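Local coordinates for DUF3501 family protein (Burkholderia pseudomallei K96243, PDB 3FJV) that is of unknown function, a member of the DUF3501 family built around a large antiparallel sheet flanked by helices, at residues A[108-122]-A[158-171]. Sequence-based numbering, arbitrary orientation. Where two conformers were deposited one is given.
Sequences LVGIEDRVFLRVDDE and KLKAGAPLSIGCDH
Strands 115-119 and 165-169 are antiparallel neighbours in the central sheet, with Phe116 facing Gly168 and Arg118 facing Ser166 as hydrogen-bonded pairs. Gly168 N gives a 2.9 Å bond to Phe116 O. A chi1 of 65° sets CG of Phe116 between the backbone N and the carbonyl carbon, which swings the ring across to the partner strand onto bare Gly168, whose CA lies 3.9 Å from the ring centroid in a CH-pi contact over one face. Tyr126, from the next strand, also meets this ring. On the face of Val115, Leu117 and Val119, Leu117 CD2 packs 3.7 Å from Leu165 CD1 as part of a hydrophobic layer that Phe149 of strand 144-150 extends. Salt bridges lie at both ends of the strand pair. Arg114, its chain bent at chi2 and chi3, grips Asp170 side-on: NE reaches OD1 (2.7 Å) and NH2 reaches OD2, both on the syn side, guanidinium and carboxylate planes 15° apart; Tyr126 OH also bonds OD2. Beyond it, His171 NE2 donates to Val109 O (3.0 Å) in the ring plane. At the far end Lys158, extended beyond CG, brings NZ into a salt-bridge network with Asp120 OD2, Asp121 OD1 (2.7 Å) and Glu122 OE2, three carboxylates carried by the type II' turn from Val119 to Glu122.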
loop_
_atom_site.group_PDB
_atom_site.type_symbol
_atom_site.label_atom_id
_atom_site.label_comp_id
_atom_site.label_asym_id
_atom_site.label_seq_id
_atom_site.Cartn_x
_atom_site.Cartn_y
_atom_site.Cartn_z
ATOM N N LEU A 108 -5.958 -12.704 2.295
ATOM C CA LEU A 108 -5.567 -12.366 3.674
ATOM C C LEU A 108 -6.276 -11.154 4.245
ATOM O O LEU A 108 -5.908 -10.657 5.312
ATOM C CB LEU A 108 -4.060 -12.161 3.731
ATOM C CG LEU A 108 -3.227 -13.413 3.430
ATOM C CD1 LEU A 108 -1.775 -13.097 3.627
ATOM C CD2 LEU A 108 -3.613 -14.593 4.265
ATOM N N VAL A 109 -7.338 -10.686 3.587
ATOM C CA VAL A 109 -8.087 -9.549 4.124
ATOM C C VAL A 109 -8.400 -9.754 5.621
ATOM O O VAL A 109 -8.806 -10.828 6.068
ATOM C CB VAL A 109 -9.399 -9.318 3.339
ATOM C CG1 VAL A 109 -10.245 -10.557 3.403
ATOM C CG2 VAL A 109 -10.135 -8.102 3.884
ATOM N N GLY A 110 -8.144 -8.725 6.406
ATOM C CA GLY A 110 -8.441 -8.770 7.839
ATOM C C GLY A 110 -7.380 -9.480 8.667
ATOM O O GLY A 110 -7.524 -9.596 9.869
ATOM N N ILE A 111 -6.293 -9.921 8.053
ATOM C CA ILE A 111 -5.220 -10.597 8.832
ATOM C C ILE A 111 -4.618 -9.732 9.934
ATOM O O ILE A 111 -4.236 -10.232 10.990
ATOM C CB ILE A 111 -4.098 -11.154 7.911
ATOM C CG1 ILE A 111 -3.258 -12.168 8.678
ATOM C CG2 ILE A 111 -3.237 -10.031 7.288
ATOM C CD1 ILE A 111 -2.338 -13.012 7.789
ATOM N N GLU A 112 -4.537 -8.433 9.707
ATOM C CA GLU A 112 -4.000 -7.513 10.712
ATOM C C GLU A 112 -4.758 -7.512 12.043
ATOM O O GLU A 112 -4.218 -7.076 13.045
ATOM C CB GLU A 112 -3.910 -6.100 10.158
ATOM C CG GLU A 112 -5.250 -5.381 9.896
ATOM C CD GLU A 112 -5.917 -5.787 8.564
ATOM O OE1 GLU A 112 -5.473 -6.753 7.938
ATOM O OE2 GLU A 112 -6.881 -5.134 8.149
ATOM N N ASP A 113 -6.007 -7.991 12.028
ATOM C CA ASP A 113 -6.851 -8.109 13.222
ATOM C C ASP A 113 -6.691 -9.471 13.921
ATOM O O ASP A 113 -7.238 -9.644 14.992
ATOM C CB ASP A 113 -8.352 -8.061 12.836
ATOM C CG ASP A 113 -8.723 -6.851 12.050
ATOM O OD1 ASP A 113 -8.172 -5.779 12.328
ATOM O OD2 ASP A 113 -9.641 -6.959 11.195
ATOM N N ARG A 114 -5.983 -10.426 13.302
ATOM C CA ARG A 114 -5.955 -11.831 13.764
ATOM C C ARG A 114 -4.593 -12.258 14.302
ATOM O O ARG A 114 -4.423 -13.389 14.701
ATOM C CB ARG A 114 -6.372 -12.765 12.638
ATOM C CG ARG A 114 -7.680 -12.453 11.968
ATOM C CD ARG A 114 -8.800 -12.160 12.928
ATOM N NE ARG A 114 -8.971 -13.182 13.965
ATOM C CZ ARG A 114 -9.904 -13.122 14.913
ATOM N NH1 ARG A 114 -10.761 -12.129 14.927
ATOM N NH2 ARG A 114 -10.005 -14.082 15.833
ATOM N N VAL A 115 -3.661 -11.309 14.380
ATOM C CA VAL A 115 -2.351 -11.511 14.992
ATOM C C VAL A 115 -2.490 -11.261 16.468
ATOM O O VAL A 115 -2.983 -10.248 16.884
ATOM C CB VAL A 115 -1.273 -10.555 14.401
ATOM C CG1 VAL A 115 0.022 -10.572 15.275
ATOM C CG2 VAL A 115 -0.989 -10.922 12.925
ATOM N N PHE A 116 -2.018 -12.193 17.284
ATOM C CA PHE A 116 -2.117 -12.081 18.740
ATOM C C PHE A 116 -0.839 -12.407 19.464
ATOM O O PHE A 116 -0.038 -13.230 18.996
ATOM C CB PHE A 116 -3.231 -12.970 19.283
ATOM C CG PHE A 116 -2.993 -14.445 19.091
ATOM C CD1 PHE A 116 -3.341 -15.049 17.914
ATOM C CD2 PHE A 116 -2.428 -15.214 20.096
ATOM C CE1 PHE A 116 -3.149 -16.392 17.710
ATOM C CE2 PHE A 116 -2.205 -16.578 19.892
ATOM C CZ PHE A 116 -2.574 -17.160 18.686
ATOM N N LEU A 117 -0.659 -11.789 20.636
ATOM C CA LEU A 117 0.439 -12.083 21.554
ATOM C C LEU A 117 -0.107 -12.822 22.766
ATOM O O LEU A 117 -1.252 -12.584 23.168
ATOM C CB LEU A 117 1.038 -10.752 22.121
ATOM C CG LEU A 117 1.992 -9.873 21.371
ATOM C CD1 LEU A 117 2.239 -8.560 22.099
ATOM C CD2 LEU A 117 3.294 -10.609 21.207
ATOM N N ARG A 118 0.710 -13.638 23.422
ATOM C CA ARG A 118 0.332 -14.192 24.724
ATOM C C ARG A 118 1.522 -14.168 25.671
ATOM O O ARG A 118 2.554 -14.779 25.392
ATOM C CB ARG A 118 -0.196 -15.621 24.582
ATOM C CG ARG A 118 -0.819 -16.142 25.871
ATOM C CD ARG A 118 -0.973 -17.652 25.904
ATOM N NE ARG A 118 -2.231 -18.116 25.331
ATOM C CZ ARG A 118 -3.271 -18.536 26.049
ATOM N NH1 ARG A 118 -3.214 -18.535 27.377
ATOM N NH2 ARG A 118 -4.371 -18.959 25.434
ATOM N N VAL A 119 1.390 -13.431 26.790
ATOM C CA VAL A 119 2.441 -13.380 27.820
ATOM C C VAL A 119 2.207 -14.544 28.748
ATOM O O VAL A 119 1.163 -14.624 29.396
ATOM C CB VAL A 119 2.389 -12.101 28.684
ATOM C CG1 VAL A 119 3.482 -12.146 29.751
ATOM C CG2 VAL A 119 2.517 -10.871 27.840
ATOM N N ASP A 120 3.148 -15.477 28.812
ATOM C CA ASP A 120 2.987 -16.644 29.720
ATOM C C ASP A 120 1.608 -17.302 29.546
ATOM O O ASP A 120 1.184 -17.552 28.436
ATOM C CB ASP A 120 3.203 -16.152 31.180
ATOM C CG ASP A 120 3.579 -17.277 32.159
ATOM O OD1 ASP A 120 4.261 -18.246 31.746
ATOM O OD2 ASP A 120 3.193 -17.172 33.345
ATOM N N ASP A 121 0.894 -17.598 30.628
ATOM C CA ASP A 121 -0.442 -18.214 30.503
ATOM C C ASP A 121 -1.574 -17.219 30.629
ATOM O O ASP A 121 -2.682 -17.579 30.953
ATOM C CB ASP A 121 -0.624 -19.315 31.527
ATOM C CG ASP A 121 -0.520 -18.805 32.935
ATOM O OD1 ASP A 121 0.025 -17.673 33.126
ATOM O OD2 ASP A 121 -0.974 -19.534 33.845
ATOM N N GLU A 122 -1.333 -15.954 30.314
ATOM C CA GLU A 122 -2.405 -14.970 30.443
ATOM C C GLU A 122 -3.287 -15.054 29.193
ATOM O O GLU A 122 -2.936 -15.788 28.239
ATOM C CB GLU A 122 -1.763 -13.585 30.640
ATOM C CG GLU A 122 -0.811 -13.525 31.854
ATOM C CD GLU A 122 -1.550 -13.566 33.192
ATOM O OE1 GLU A 122 -2.673 -13.014 33.258
ATOM O OE2 GLU A 122 -1.058 -14.213 34.129
ATOM N N LYS A 158 4.654 -9.999 34.337
ATOM C CA LYS A 158 5.235 -11.296 33.926
ATOM C C LYS A 158 6.267 -11.050 32.843
ATOM O O LYS A 158 7.352 -11.548 32.941
ATOM C CB LYS A 158 4.157 -12.303 33.467
ATOM C CG LYS A 158 3.366 -12.896 34.629
ATOM C CD LYS A 158 2.412 -13.922 34.204
ATOM C CE LYS A 158 1.801 -14.660 35.372
ATOM N NZ LYS A 158 0.868 -15.660 34.727
ATOM N N LEU A 159 5.955 -10.192 31.875
ATOM C CA LEU A 159 6.894 -9.896 30.812
ATOM C C LEU A 159 8.211 -9.285 31.326
ATOM O O LEU A 159 9.331 -9.744 30.978
ATOM C CB LEU A 159 6.234 -8.969 29.788
ATOM C CG LEU A 159 6.932 -8.826 28.465
ATOM C CD1 LEU A 159 7.041 -10.199 27.780
ATOM C CD2 LEU A 159 6.218 -7.781 27.602
ATOM N N LYS A 160 8.091 -8.278 32.185
ATOM C CA LYS A 160 9.282 -7.632 32.804
ATOM C C LYS A 160 10.033 -8.591 33.650
ATOM O O LYS A 160 11.242 -8.478 33.767
ATOM C CB LYS A 160 8.876 -6.426 33.641
ATOM C CG LYS A 160 8.404 -5.282 32.766
ATOM C CD LYS A 160 7.783 -4.148 33.580
ATOM C CE LYS A 160 7.591 -2.884 32.748
ATOM N NZ LYS A 160 8.888 -2.230 32.300
ATOM N N ALA A 161 9.335 -9.564 34.216
ATOM C CA ALA A 161 9.968 -10.597 34.973
ATOM C C ALA A 161 10.631 -11.687 34.099
ATOM O O ALA A 161 11.153 -12.630 34.638
ATOM C CB ALA A 161 8.943 -11.204 35.937
ATOM N N GLY A 162 10.576 -11.571 32.770
ATOM C CA GLY A 162 11.221 -12.556 31.859
ATOM C C GLY A 162 10.346 -13.723 31.454
ATOM O O GLY A 162 10.843 -14.746 31.003
ATOM N N ALA A 163 9.027 -13.616 31.607
ATOM C CA ALA A 163 8.173 -14.742 31.226
ATOM C C ALA A 163 8.255 -14.929 29.722
ATOM O O ALA A 163 8.663 -14.018 29.028
ATOM C CB ALA A 163 6.702 -14.530 31.641
ATOM N N PRO A 164 7.846 -16.088 29.224
ATOM C CA PRO A 164 7.802 -16.329 27.748
ATOM C C PRO A 164 6.771 -15.460 27.097
ATOM O O PRO A 164 5.730 -15.223 27.714
ATOM C CB PRO A 164 7.377 -17.783 27.629
ATOM C CG PRO A 164 7.531 -18.384 28.939
ATOM C CD PRO A 164 7.649 -17.326 29.988
ATOM N N LEU A 165 7.082 -14.934 25.905
ATOM C CA LEU A 165 6.119 -14.229 25.090
ATOM C C LEU A 165 5.962 -14.964 23.754
ATOM O O LEU A 165 6.950 -15.256 23.080
ATOM C CB LEU A 165 6.599 -12.810 24.847
ATOM C CG LEU A 165 5.732 -11.897 24.012
ATOM C CD1 LEU A 165 4.349 -11.706 24.607
ATOM C CD2 LEU A 165 6.486 -10.568 23.841
ATOM N N SER A 166 4.727 -15.280 23.399
ATOM C CA SER A 166 4.428 -16.047 22.187
ATOM C C SER A 166 3.573 -15.185 21.256
ATOM O O SER A 166 2.812 -14.300 21.727
ATOM C CB SER A 166 3.690 -17.363 22.590
ATOM O OG SER A 166 4.566 -18.149 23.363
ATOM N N ILE A 167 3.710 -15.428 19.946
ATOM C CA ILE A 167 2.939 -14.739 18.918
ATOM C C ILE A 167 2.309 -15.768 17.976
ATOM O O ILE A 167 2.927 -16.792 17.624
ATOM C CB ILE A 167 3.796 -13.730 18.141
ATOM C CG1 ILE A 167 2.953 -12.854 17.224
ATOM C CG2 ILE A 167 4.864 -14.421 17.315
ATOM C CD1 ILE A 167 3.775 -11.748 16.617
ATOM N N GLY A 168 1.063 -15.532 17.613
ATOM C CA GLY A 168 0.320 -16.418 16.704
ATOM C C GLY A 168 -0.558 -15.657 15.722
ATOM O O GLY A 168 -0.622 -14.433 15.745
ATOM N N CYS A 169 -1.220 -16.397 14.846
ATOM C CA CYS A 169 -2.241 -15.839 13.968
ATOM C C CYS A 169 -3.341 -16.895 13.760
ATOM O O CYS A 169 -3.031 -18.049 13.449
ATOM C CB CYS A 169 -1.620 -15.506 12.611
ATOM S SG CYS A 169 -2.758 -14.659 11.469
ATOM N N ASP A 170 -4.601 -16.486 13.861
ATOM C CA ASP A 170 -5.713 -17.406 13.679
ATOM C C ASP A 170 -6.589 -17.071 12.480
ATOM O O ASP A 170 -7.704 -17.578 12.384
ATOM C CB ASP A 170 -6.561 -17.530 14.967
ATOM C CG ASP A 170 -7.317 -16.256 15.329
ATOM O OD1 ASP A 170 -7.272 -15.245 14.582
ATOM O OD2 ASP A 170 -7.981 -16.276 16.381
ATOM N N HIS A 171 -6.074 -16.236 11.577
ATOM C CA HIS A 171 -6.680 -16.067 10.284
ATOM C C HIS A 171 -6.811 -17.439 9.560
ATOM O O HIS A 171 -5.859 -18.221 9.511
ATOM C CB HIS A 171 -5.907 -15.057 9.425
ATOM C CG HIS A 171 -6.644 -14.605 8.198
ATOM N ND1 HIS A 171 -6.781 -15.403 7.073
ATOM C CD2 HIS A 171 -7.286 -13.440 7.917
ATOM C CE1 HIS A 171 -7.475 -14.747 6.155
ATOM N NE2 HIS A 171 -7.793 -13.553 6.637
HETATM O O HOH W 1 3.728 -17.306 25.995
#